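Long-range contacts in D-mandelate dehydrogenase (Rhodotorula graminis, PDB 2W2K), which probably interconverts D-mandelate and its 2-keto acid, using a nicotinamide dinucleotide as cofactor: residues D264-A269 with K291-M296; G279-E284 with T302-G307. All blocks are in the same frame, centred on the assembly; numbering follows the deposited sequence. Where two conformers were deposited one is given.

Interaction 1 (D264-A269 with K291-M296)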
ATOM      1  N   ASP B 264     -23.478  -8.608  -7.692  1.00 11.28           N
ATOM      2  CA  ASP B 264     -23.666  -9.625  -8.730  1.00 14.46           C
ATOM      3  C   ASP B 264     -22.932  -9.308 -10.037  1.00 12.42           C
ATOM      4  O   ASP B 264     -22.301 -10.201 -10.617  1.00 10.66           O
ATOM      5  CB  ASP B 264     -25.162  -9.888  -8.987  1.00 13.97           C
ATOM      6  CG  ASP B 264     -25.860 -10.570  -7.806  1.00 25.46           C
ATOM      7  OD1 ASP B 264     -25.190 -11.215  -6.968  1.00 28.73           O
ATOM      8  OD2 ASP B 264     -27.105 -10.473  -7.729  1.00 32.20           O
ATOM      9  N   ALA B 265     -22.984  -8.044 -10.483  1.00  9.98           N
ATOM     10  CA  ALA B 265     -22.252  -7.621 -11.695  1.00 11.67           C
ATOM     11  C   ALA B 265     -20.732  -7.761 -11.528  1.00 10.67           C
ATOM     12  O   ALA B 265     -20.024  -8.171 -12.475  1.00  9.56           O
ATOM     13  CB  ALA B 265     -22.615  -6.178 -12.060  1.00 10.55           C
ATOM     14  N   LEU B 266     -20.235  -7.413 -10.332  1.00  8.62           N
ATOM     15  CA  LEU B 266     -18.785  -7.504 -10.025  1.00  9.04           C
ATOM     16  C   LEU B 266     -18.306  -8.974 -10.094  1.00 10.79           C
ATOM     17  O   LEU B 266     -17.288  -9.277 -10.761  1.00  9.23           O
ATOM     18  CB  LEU B 266     -18.471  -6.869  -8.653  1.00 10.50           C
ATOM     19  CG  LEU B 266     -17.017  -6.925  -8.123  1.00  8.93           C
ATOM     20  CD1 LEU B 266     -16.035  -6.225  -9.072  1.00  9.62           C
ATOM     21  CD2 LEU B 266     -16.921  -6.356  -6.702  1.00  7.50           C
ATOM     22  N   ILE B 267     -19.060  -9.866  -9.428  1.00 11.72           N
ATOM     23  CA  ILE B 267     -18.801 -11.327  -9.436  1.00 11.80           C
ATOM     24  C   ILE B 267     -18.702 -11.859 -10.867  1.00 10.51           C
ATOM     25  O   ILE B 267     -17.766 -12.582 -11.198  1.00 11.21           O
ATOM     26  CB  ILE B 267     -19.879 -12.157  -8.615  1.00 12.05           C
ATOM     27  CG1 ILE B 267     -19.726 -11.939  -7.102  1.00  9.26           C
ATOM     28  CG2 ILE B 267     -19.721 -13.656  -8.885  1.00 14.53           C
ATOM     29  CD1 ILE B 267     -21.024 -12.184  -6.306  1.00 10.77           C
ATOM     30  N   ALA B 268     -19.656 -11.476 -11.717  1.00 10.00           N
ATOM     31  CA  ALA B 268     -19.715 -11.943 -13.111  1.00 10.68           C
ATOM     32  C   ALA B 268     -18.516 -11.501 -13.950  1.00 10.76           C
ATOM     33  O   ALA B 268     -17.986 -12.270 -14.764  1.00 11.74           O
ATOM     34  CB  ALA B 268     -21.013 -11.474 -13.760  1.00 11.26           C
ATOM     35  N   ALA B 269     -18.111 -10.243 -13.760  1.00 12.03           N
ATOM     36  CA  ALA B 269     -16.973  -9.656 -14.489  1.00 10.24           C
ATOM     37  C   ALA B 269     -15.627 -10.274 -14.085  1.00  9.58           C
ATOM     38  O   ALA B 269     -14.730 -10.388 -14.920  1.00  9.56           O
ATOM     39  CB  ALA B 269     -16.962  -8.123 -14.314  1.00  7.77           C
ATOM     40  N   LYS B 291     -19.405 -14.398  -0.009  1.00 15.04           N
ATOM     41  CA  LYS B 291     -18.715 -15.697  -0.032  1.00 17.26           C
ATOM     42  C   LYS B 291     -18.167 -16.046  -1.428  1.00 15.03           C
ATOM     43  O   LYS B 291     -17.086 -16.623  -1.541  1.00 14.26           O
ATOM     44  CB  LYS B 291     -19.605 -16.824   0.524  1.00 18.99           C
ATOM     45  CG  LYS B 291     -19.930 -16.631   2.011  1.00 25.80           C
ATOM     46  CD  LYS B 291     -20.845 -17.726   2.552  1.00 25.99           C
ATOM     47  CE  LYS B 291     -21.543 -17.246   3.813  1.00 34.45           C
ATOM     48  NZ  LYS B 291     -20.575 -17.007   4.910  1.00 38.88           N
ATOM     49  N   GLU B 292     -18.868 -15.639  -2.492  1.00 16.38           N
ATOM     50  CA  GLU B 292     -18.345 -15.851  -3.846  1.00 16.68           C
ATOM     51  C   GLU B 292     -17.020 -15.094  -4.099  1.00 18.35           C
ATOM     52  O   GLU B 292     -16.103 -15.638  -4.724  1.00 15.34           O
ATOM     53  CB  GLU B 292     -19.379 -15.501  -4.917  1.00 18.50           C
ATOM     54  CG  GLU B 292     -20.549 -16.487  -5.010  1.00 22.08           C
ATOM     55  CD  GLU B 292     -21.221 -16.477  -6.384  1.00 27.04           C
ATOM     56  OE1 GLU B 292     -20.681 -17.104  -7.329  1.00 27.77           O
ATOM     57  OE2 GLU B 292     -22.290 -15.840  -6.523  1.00 27.05           O
ATOM     58  N   LEU B 293     -16.915 -13.851  -3.612  1.00 12.87           N
ATOM     59  CA  LEU B 293     -15.663 -13.090  -3.765  1.00 13.12           C
ATOM     60  C   LEU B 293     -14.527 -13.653  -2.914  1.00 11.31           C
ATOM     61  O   LEU B 293     -13.377 -13.622  -3.340  1.00 10.69           O
ATOM     62  CB  LEU B 293     -15.853 -11.584  -3.458  1.00  9.87           C
ATOM     63  CG  LEU B 293     -16.791 -10.757  -4.358  1.00 11.93           C
ATOM     64  CD1 LEU B 293     -16.951  -9.316  -3.811  1.00 10.27           C
ATOM     65  CD2 LEU B 293     -16.313 -10.690  -5.813  1.00 10.49           C
ATOM     66  N   ILE B 294     -14.853 -14.154  -1.716  1.00  9.94           N
ATOM     67  CA  ILE B 294     -13.859 -14.765  -0.821  1.00 12.23           C
ATOM     68  C   ILE B 294     -13.190 -15.988  -1.475  1.00 12.73           C
ATOM     69  O   ILE B 294     -11.965 -16.177  -1.381  1.00 11.78           O
ATOM     70  CB  ILE B 294     -14.465 -15.145   0.568  1.00 13.94           C
ATOM     71  CG1 ILE B 294     -14.770 -13.884   1.412  1.00 12.24           C
ATOM     72  CG2 ILE B 294     -13.507 -16.087   1.339  1.00 16.36           C
ATOM     73  CD1 ILE B 294     -15.792 -14.128   2.552  1.00 13.73           C
ATOM     74  N   GLU B 295     -13.987 -16.804  -2.161  1.00 14.80           N
ATOM     75  CA  GLU B 295     -13.471 -18.037  -2.786  1.00 19.95           C
ATOM     76  C   GLU B 295     -12.581 -17.859  -4.051  1.00 22.38           C
ATOM     77  O   GLU B 295     -12.104 -18.851  -4.615  1.00 29.30           O
ATOM     78  CB  GLU B 295     -14.617 -19.032  -3.031  1.00 17.85           C
ATOM     79  CG  GLU B 295     -15.378 -19.431  -1.754  1.00 28.09           C
ATOM     80  N   MET B 296     -12.332 -16.616  -4.466  1.00 21.23           N
ATOM     81  CA  MET B 296     -11.501 -16.346  -5.649  0.50 21.09           C
ATOM     82  C   MET B 296     -10.042 -16.047  -5.303  1.00 19.49           C
ATOM     83  O   MET B 296      -9.706 -15.840  -4.147  1.00 18.42           O
ATOM     84  CB  MET B 296     -12.076 -15.188  -6.450  0.50 21.25           C
ATOM     85  CG  MET B 296     -13.391 -15.502  -7.093  0.50 23.11           C
ATOM     86  SD  MET B 296     -13.930 -14.144  -8.114  0.50 21.11           S
ATOM     87  CE  MET B 296     -15.604 -14.678  -8.458  0.50 10.84           C
TER
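Ile-267 and Leu-293 meet in the closely packed part of this contact. Ile-267 CG1 lies 3.9 Å from Leu-293 CD2, and the two side chains cross obliquely. CG1 of Ile-267 is anti to its carbonyl carbon (chi1 -71°), and with the chain extended beyond it (chi2 155°) CD1 reaches Glu-292 while CG1 lies against the leucine. Next to it, Leu-266 CD2 touches Leu-293 CD1 at 4.1 Å, with the two side chains at about a right angle. Leu-293 thus bridges two neighbouring residues of the facing helix with its two methyl groups. The setting is a Rossmann-type domain. Helix 263-271 is the crossover of a beta-alpha-beta unit leading into strand 275-280, and short helix 291-294 lies on the next connection, toward strand 299-301. Both leucines face strand 275-280. The other side of the contact is solvent-exposed and looser. There Glu-292 lies across Ile-267, and its OE2 is 3.9 Å from Ile-267 CD1 without a polar bond. The contact contains no hydrogen bond at all. Asp-264 OD1 stays 5.5 Å from Glu-292 OE2, and these like charges probably repel mildly. Cutting Ile-267 back to an alanine would probably open a gap between the helices and leave Leu-293 CD2 and the Glu-292 stem without their apolar support.

Interaction 2 (G279-E284 with T302-G307); sequences GLDVHE and TTHIGG
Asp-281 OD1 is gripped by two donors. The hydroxyl of Thr-302 gives its proton to OD1, with OG1 2.8 Å from Asp-281 OD1, and meets it at the anti lone pair, the one pointing away from OD2. The backbone N of Ile-305, also 2.8 Å from Asp-281 OD1, takes the syn lone pair. Asp-281 OD2 accepts from Gly-306 N at 2.9 Å. That donor stands on the syn side, 29° out of the carboxylate plane. Three bonds to two oxygens fix the rotation of the carboxylate. CG of Asp-281 is anti to its own backbone N (chi1 -173°), which swings the group across to the facing loop.

The backbones add to the hold. Thr-302 N bonds to Leu-280 O at 3.1 Å in a nearly straight line (169°). His-304 N makes a weak bond to Asp-281 O. Beside these polar links, Val-282 CG1 sits over the centre of one face of the His-304 ring, 3.5 Å from its centroid, in a CH-pi contact.

Asp-281 and the adjoining Gly-307 bind NAD(+), though none is bound to this chain, so these bonds probably help to shape that part of the cofactor site. Thr-303 OG1 bonds to a polar side chain of another chain of the assembly. Leu-120 of helix 114-130 packs on Asp-281 and Ile-305. Segment 279-284 takes in the last two residues of strand 275-280 and the turn after it. That strand lies between parallel strands 250-254 and 299-301. Segment 302-307 follows strand 299-301 and leads to helix 310-330.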
ATOM      1  N   GLY B 279     -10.571  -4.565  -5.317  1.00  7.21           N
ATOM      2  CA  GLY B 279     -10.350  -4.287  -3.870  1.00  7.26           C
ATOM      3  C   GLY B 279     -11.543  -3.556  -3.254  1.00  9.42           C
ATOM      4  O   GLY B 279     -11.893  -2.473  -3.716  1.00  8.29           O
ATOM      5  N   LEU B 280     -12.182  -4.156  -2.237  1.00  6.99           N
ATOM      6  CA  LEU B 280     -13.351  -3.587  -1.568  1.00  7.64           C
ATOM      7  C   LEU B 280     -13.120  -3.402  -0.060  1.00  8.70           C
ATOM      8  O   LEU B 280     -12.926  -4.406   0.680  1.00  9.82           O
ATOM      9  CB  LEU B 280     -14.608  -4.472  -1.758  1.00  9.08           C
ATOM     10  CG  LEU B 280     -15.201  -4.812  -3.138  1.00 12.86           C
ATOM     11  CD1 LEU B 280     -16.525  -5.594  -2.942  1.00 13.59           C
ATOM     12  CD2 LEU B 280     -15.434  -3.565  -4.041  1.00  4.89           C
ATOM     13  N   ASP B 281     -13.184  -2.148   0.396  1.00  5.85           N
ATOM     14  CA  ASP B 281     -13.243  -1.824   1.844  1.00  6.11           C
ATOM     15  C   ASP B 281     -14.711  -1.795   2.336  1.00  7.84           C
ATOM     16  O   ASP B 281     -14.973  -1.887   3.535  1.00  9.79           O
ATOM     17  CB  ASP B 281     -12.594  -0.453   2.127  1.00  7.57           C
ATOM     18  CG  ASP B 281     -12.482  -0.136   3.625  1.00 10.47           C
ATOM     19  OD1 ASP B 281     -11.921  -0.967   4.392  1.00  7.03           O
ATOM     20  OD2 ASP B 281     -12.904   0.979   4.031  1.00  7.64           O
ATOM     21  N   VAL B 282     -15.648  -1.647   1.400  1.00  7.67           N
ATOM     22  CA  VAL B 282     -17.080  -1.467   1.703  1.00  7.92           C
ATOM     23  C   VAL B 282     -17.912  -2.485   0.883  1.00 10.45           C
ATOM     24  O   VAL B 282     -17.539  -2.830  -0.253  1.00  9.07           O
ATOM     25  CB  VAL B 282     -17.550   0.015   1.474  1.00  8.35           C
ATOM     26  CG1 VAL B 282     -16.865   0.972   2.472  1.00  9.69           C
ATOM     27  CG2 VAL B 282     -17.276   0.498  -0.000  1.00  8.36           C
ATOM     28  N   HIS B 283     -19.021  -2.978   1.454  1.00 10.21           N
ATOM     29  CA  HIS B 283     -19.651  -4.231   0.955  1.00  8.57           C
ATOM     30  C   HIS B 283     -21.148  -4.045   0.791  1.00  6.79           C
ATOM     31  O   HIS B 283     -21.756  -3.380   1.633  1.00  8.39           O
ATOM     32  CB  HIS B 283     -19.304  -5.373   1.940  1.00 12.32           C
ATOM     33  CG  HIS B 283     -17.820  -5.598   2.075  1.00  9.23           C
ATOM     34  ND1 HIS B 283     -17.035  -4.940   3.003  1.00 10.23           N
ATOM     35  CD2 HIS B 283     -16.972  -6.355   1.339  1.00  7.48           C
ATOM     36  CE1 HIS B 283     -15.770  -5.296   2.839  1.00  3.65           C
ATOM     37  NE2 HIS B 283     -15.706  -6.152   1.832  1.00 12.77           N
ATOM     38  N   GLU B 284     -21.738  -4.555  -0.300  1.00  7.39           N
ATOM     39  CA  GLU B 284     -23.182  -4.260  -0.574  1.00  7.24           C
ATOM     40  C   GLU B 284     -24.113  -4.656   0.601  1.00 10.41           C
ATOM     41  O   GLU B 284     -25.024  -3.889   0.953  1.00 10.10           O
ATOM     42  CB  GLU B 284     -23.691  -4.870  -1.905  1.00  8.66           C
ATOM     43  CG  GLU B 284     -25.174  -4.453  -2.209  1.00  7.55           C
ATOM     44  CD  GLU B 284     -25.674  -4.827  -3.612  1.00 11.25           C
ATOM     45  OE1 GLU B 284     -24.907  -5.419  -4.414  1.00  9.95           O
ATOM     46  OE2 GLU B 284     -26.866  -4.535  -3.906  1.00 13.59           O
ATOM     47  N   THR B 302     -11.377  -5.861   2.964  1.00  8.17           N
ATOM     48  CA  THR B 302     -11.095  -5.298   4.321  1.00  7.74           C
ATOM     49  C   THR B 302     -12.406  -4.952   5.103  1.00  7.24           C
ATOM     50  O   THR B 302     -13.478  -4.784   4.495  1.00  8.11           O
ATOM     51  CB  THR B 302     -10.080  -4.097   4.265  1.00 10.94           C
ATOM     52  OG1 THR B 302     -10.508  -3.114   3.294  1.00  7.92           O
ATOM     53  CG2 THR B 302      -8.677  -4.588   3.871  1.00  8.49           C
ATOM     54  N   THR B 303     -12.329  -4.871   6.438  1.00  5.59           N
ATOM     55  CA  THR B 303     -13.504  -4.617   7.304  1.00  6.86           C
ATOM     56  C   THR B 303     -13.906  -3.117   7.489  1.00  9.40           C
ATOM     57  O   THR B 303     -14.004  -2.631   8.636  1.00  9.03           O
ATOM     58  CB  THR B 303     -13.336  -5.293   8.733  1.00  7.79           C
ATOM     59  OG1 THR B 303     -12.221  -4.705   9.428  1.00  8.86           O
ATOM     60  CG2 THR B 303     -13.110  -6.803   8.608  1.00  8.97           C
ATOM     61  N   HIS B 304     -14.169  -2.406   6.379  1.00  6.86           N
ATOM     62  CA  HIS B 304     -14.555  -0.964   6.413  1.00  7.90           C
ATOM     63  C   HIS B 304     -13.606  -0.141   7.325  1.00  7.84           C
ATOM     64  O   HIS B 304     -14.050   0.622   8.211  1.00  7.43           O
ATOM     65  CB  HIS B 304     -16.052  -0.795   6.795  1.00  9.17           C
ATOM     66  CG  HIS B 304     -16.689   0.484   6.309  1.00 12.61           C
ATOM     67  ND1 HIS B 304     -15.978   1.634   6.023  1.00 17.92           N
ATOM     68  CD2 HIS B 304     -17.993   0.794   6.100  1.00 12.23           C
ATOM     69  CE1 HIS B 304     -16.813   2.587   5.629  1.00 13.01           C
ATOM     70  NE2 HIS B 304     -18.043   2.104   5.679  1.00 22.62           N
ATOM     71  N   ILE B 305     -12.299  -0.304   7.101  1.00  7.15           N
ATOM     72  CA  ILE B 305     -11.291   0.443   7.872  1.00  5.85           C
ATOM     73  C   ILE B 305     -10.848   1.796   7.271  1.00  5.05           C
ATOM     74  O   ILE B 305      -9.988   2.460   7.843  1.00  6.37           O
ATOM     75  CB  ILE B 305     -10.037  -0.428   8.310  1.00  5.47           C
ATOM     76  CG1 ILE B 305      -9.327  -1.076   7.099  1.00  6.38           C
ATOM     77  CG2 ILE B 305     -10.437  -1.468   9.399  1.00 11.32           C
ATOM     78  CD1 ILE B 305      -7.930  -1.654   7.428  1.00  5.94           C
ATOM     79  N   GLY B 306     -11.438   2.210   6.146  1.00  6.76           N
ATOM     80  CA  GLY B 306     -11.002   3.467   5.474  1.00  6.53           C
ATOM     81  C   GLY B 306     -10.622   4.627   6.406  1.00  6.71           C
ATOM     82  O   GLY B 306      -9.482   5.148   6.372  1.00  6.18           O
ATOM     83  N   GLY B 307     -11.567   5.034   7.247  1.00  5.92           N
ATOM     84  CA  GLY B 307     -11.352   6.169   8.153  1.00  8.74           C
ATOM     85  C   GLY B 307     -10.819   5.822   9.544  1.00 10.69           C
ATOM     86  O   GLY B 307     -10.694   6.706  10.406  1.00  9.68           O
TER

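How the interactions relate
Both interactions involve the connections around strand 275-280, and along the chain their segments alternate. Interaction 1 joins the two helices that come just before and after this strand. Interaction 2 joins the strand's end to the loop after strand 299-301. Leu-280 links them: its CD1 is 3.8 Å from Leu-293 CD1 and 3.9 Å from Leu-266 CD2. Interaction 1 is apolar and has a buried heart, but lies farther from the chain centre, with an exposed glutamate at its rim. Interaction 2 is more central, almost wholly buried and mainly polar. The difference follows their place: one packs helices on a face of the sheet, the other shapes the strand ends where NAD(+) binds.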